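Local coordinates for alanine dehydrogenase (Archaeoglobus fulgidus, PDB 1OMO), which catalyses the reversible NAD-dependent oxidative deamination of L-alanine to pyruvate and ammonium, working as a homodimer with a Rossmann-fold cofactor domain, at residues Gln140-Arg145 / Val167-Asp172. Numbering follows the deposited sequence.
Sequences QLEALR and VSYCED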
loop_
_atom_site.group_PDB
_atom_site.type_symbol
_atom_site.label_atom_id
_atom_site.label_comp_id
_atom_site.label_asym_id
_atom_site.label_seq_id
_atom_site.Cartn_x
_atom_site.Cartn_y
_atom_site.Cartn_z
ATOM N N GLN A 140 -6.964 25.947 -2.074
ATOM C CA GLN A 140 -6.991 26.503 -0.738
ATOM C C GLN A 140 -7.956 27.713 -0.763
ATOM O O GLN A 140 -8.818 27.849 0.107
ATOM C CB GLN A 140 -5.585 26.925 -0.357
ATOM C CG GLN A 140 -5.339 27.004 1.097
ATOM C CD GLN A 140 -5.092 25.648 1.764
ATOM O OE1 GLN A 140 -5.178 25.551 2.979
ATOM N NE2 GLN A 140 -4.777 24.618 0.984
ATOM N N LEU A 141 -7.802 28.571 -1.775
ATOM C CA LEU A 141 -8.625 29.762 -1.950
ATOM C C LEU A 141 -10.104 29.398 -1.966
ATOM O O LEU A 141 -10.890 30.021 -1.278
ATOM C CB LEU A 141 -8.246 30.456 -3.263
ATOM C CG LEU A 141 -8.828 31.796 -3.750
ATOM C CD1 LEU A 141 -10.138 31.553 -4.390
ATOM C CD2 LEU A 141 -8.961 32.805 -2.617
ATOM N N GLU A 142 -10.465 28.379 -2.744
ATOM C CA GLU A 142 -11.845 27.947 -2.847
ATOM C C GLU A 142 -12.400 27.377 -1.536
ATOM O O GLU A 142 -13.550 27.604 -1.215
ATOM C CB GLU A 142 -12.015 26.914 -3.970
ATOM C CG GLU A 142 -11.813 27.461 -5.357
ATOM C CD GLU A 142 -12.914 28.424 -5.812
ATOM O OE1 GLU A 142 -12.716 29.105 -6.849
ATOM O OE2 GLU A 142 -13.975 28.494 -5.154
ATOM N N ALA A 143 -11.603 26.614 -0.803
ATOM C CA ALA A 143 -12.078 26.082 0.458
ATOM C C ALA A 143 -12.291 27.237 1.451
ATOM O O ALA A 143 -13.322 27.296 2.153
ATOM C CB ALA A 143 -11.087 25.111 1.016
ATOM N N LEU A 144 -11.311 28.140 1.511
ATOM C CA LEU A 144 -11.359 29.267 2.421
ATOM C C LEU A 144 -12.544 30.204 2.192
ATOM O O LEU A 144 -13.112 30.755 3.155
ATOM C CB LEU A 144 -10.038 30.063 2.355
ATOM C CG LEU A 144 -8.767 29.407 2.925
ATOM C CD1 LEU A 144 -7.528 30.189 2.498
ATOM C CD2 LEU A 144 -8.861 29.370 4.465
ATOM N N ARG A 145 -12.940 30.411 0.945
ATOM C CA ARG A 145 -14.061 31.286 0.789
ATOM C C ARG A 145 -15.358 30.596 1.177
ATOM O O ARG A 145 -16.400 31.212 1.199
ATOM C CB ARG A 145 -14.121 31.909 -0.605
ATOM C CG ARG A 145 -14.278 30.996 -1.743
ATOM C CD ARG A 145 -14.331 31.853 -2.981
ATOM N NE ARG A 145 -14.705 31.074 -4.141
ATOM C CZ ARG A 145 -15.395 31.563 -5.163
ATOM N NH1 ARG A 145 -15.787 32.825 -5.152
ATOM N NH2 ARG A 145 -15.653 30.796 -6.214
ATOM N N VAL A 167 -4.374 36.047 -9.472
ATOM C CA VAL A 167 -4.997 37.315 -9.144
ATOM C C VAL A 167 -6.201 37.580 -10.045
ATOM O O VAL A 167 -7.235 38.030 -9.590
ATOM C CB VAL A 167 -3.970 38.450 -9.268
ATOM C CG1 VAL A 167 -4.686 39.809 -9.402
ATOM C CG2 VAL A 167 -3.072 38.453 -8.039
ATOM N N SER A 168 -6.053 37.279 -11.324
ATOM C CA SER A 168 -7.120 37.460 -12.301
ATOM C C SER A 168 -8.302 36.505 -11.999
ATOM O O SER A 168 -9.485 36.866 -12.207
ATOM C CB SER A 168 -6.547 37.192 -13.702
ATOM O OG SER A 168 -7.430 37.580 -14.732
ATOM N N TYR A 169 -7.976 35.296 -11.516
ATOM C CA TYR A 169 -8.979 34.276 -11.163
ATOM C C TYR A 169 -9.852 34.810 -10.015
ATOM O O TYR A 169 -11.073 34.638 -9.995
ATOM C CB TYR A 169 -8.267 32.975 -10.724
ATOM C CG TYR A 169 -9.177 31.834 -10.250
ATOM C CD1 TYR A 169 -9.519 30.778 -11.108
ATOM C CD2 TYR A 169 -9.664 31.787 -8.933
ATOM C CE1 TYR A 169 -10.309 29.719 -10.668
ATOM C CE2 TYR A 169 -10.461 30.713 -8.485
ATOM C CZ TYR A 169 -10.774 29.686 -9.360
ATOM O OH TYR A 169 -11.519 28.594 -8.939
ATOM N N CYS A 170 -9.193 35.458 -9.059
ATOM C CA CYS A 170 -9.861 36.059 -7.918
ATOM C C CYS A 170 -10.805 37.148 -8.400
ATOM O O CYS A 170 -12.009 37.088 -8.167
ATOM C CB CYS A 170 -8.836 36.688 -6.965
ATOM S SG CYS A 170 -7.927 35.527 -5.949
ATOM N N GLU A 171 -10.256 38.157 -9.062
ATOM C CA GLU A 171 -11.092 39.244 -9.529
ATOM C C GLU A 171 -12.315 38.706 -10.260
ATOM O O GLU A 171 -13.432 39.131 -9.985
ATOM C CB GLU A 171 -10.296 40.187 -10.433
ATOM C CG GLU A 171 -10.257 41.625 -9.923
ATOM C CD GLU A 171 -8.916 42.011 -9.354
ATOM O OE1 GLU A 171 -7.909 41.907 -10.102
ATOM O OE2 GLU A 171 -8.873 42.436 -8.171
ATOM N N ASP A 172 -12.116 37.748 -11.159
ATOM C CA ASP A 172 -13.242 37.205 -11.905
ATOM C C ASP A 172 -14.409 36.876 -10.999
ATOM O O ASP A 172 -15.550 37.128 -11.362
ATOM C CB ASP A 172 -12.834 35.967 -12.713
ATOM C CG ASP A 172 -12.077 36.334 -13.983
ATOM O OD1 ASP A 172 -11.561 35.426 -14.684
ATOM O OD2 ASP A 172 -12.003 37.551 -14.274
#
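Leu141 and Cys170 mark the nearest backbone approach of two helical turns, their CA atoms 8.8 Å apart. The helices run in roughly the same direction; the axes of the two short segments are inclined at 29° and separated by 12.4 Å, a gap filled by Leu141 and Cys170 on the sheet side and spanned by Glu142 and Tyr169 farther out. They illustrate how successive helices of a Rossmann fold pack side by side on one face of the parallel sheet: helix 135-147 follows strand 127-131, and helix 160-172 follows strand 152-156.

Against the sheet the contact is apolar. Leu141, which also rests on Phe130, brings CG to 4.4 Å from SG of Cys170, while its CD1 lies 4.2 Å from CE2 at the edge of the Tyr169 ring. Further out it turns polar. Tyr169 reaches across to Glu142 because its chi1 of 177° swings the ring away from its own backbone nitrogen, and the Glu142 chain bends at chi2 to meet it. Tyr169 OH donates a very short hydrogen bond, 2.5 Å, to Glu142 OE1; the carboxylate stands almost perpendicular to the ring, yet OE1 lies in the ring plane. The other oxygen is held within its own helix: Arg145 approaches side-on, NE at 2.9 Å from Glu142 OE2 and NH2 at 3.0 Å, and Arg146 adds a further salt bridge.

Tyr138 meets the tyrosine ring edge-to-face, and Arg173 makes a cation-pi contact with it. With one oxygen engaged by arginines and the other by a phenol, the carboxylate is probably restrained in rotation and kept ionised, tying the outer sides of two neighbouring helices together above their apolar base.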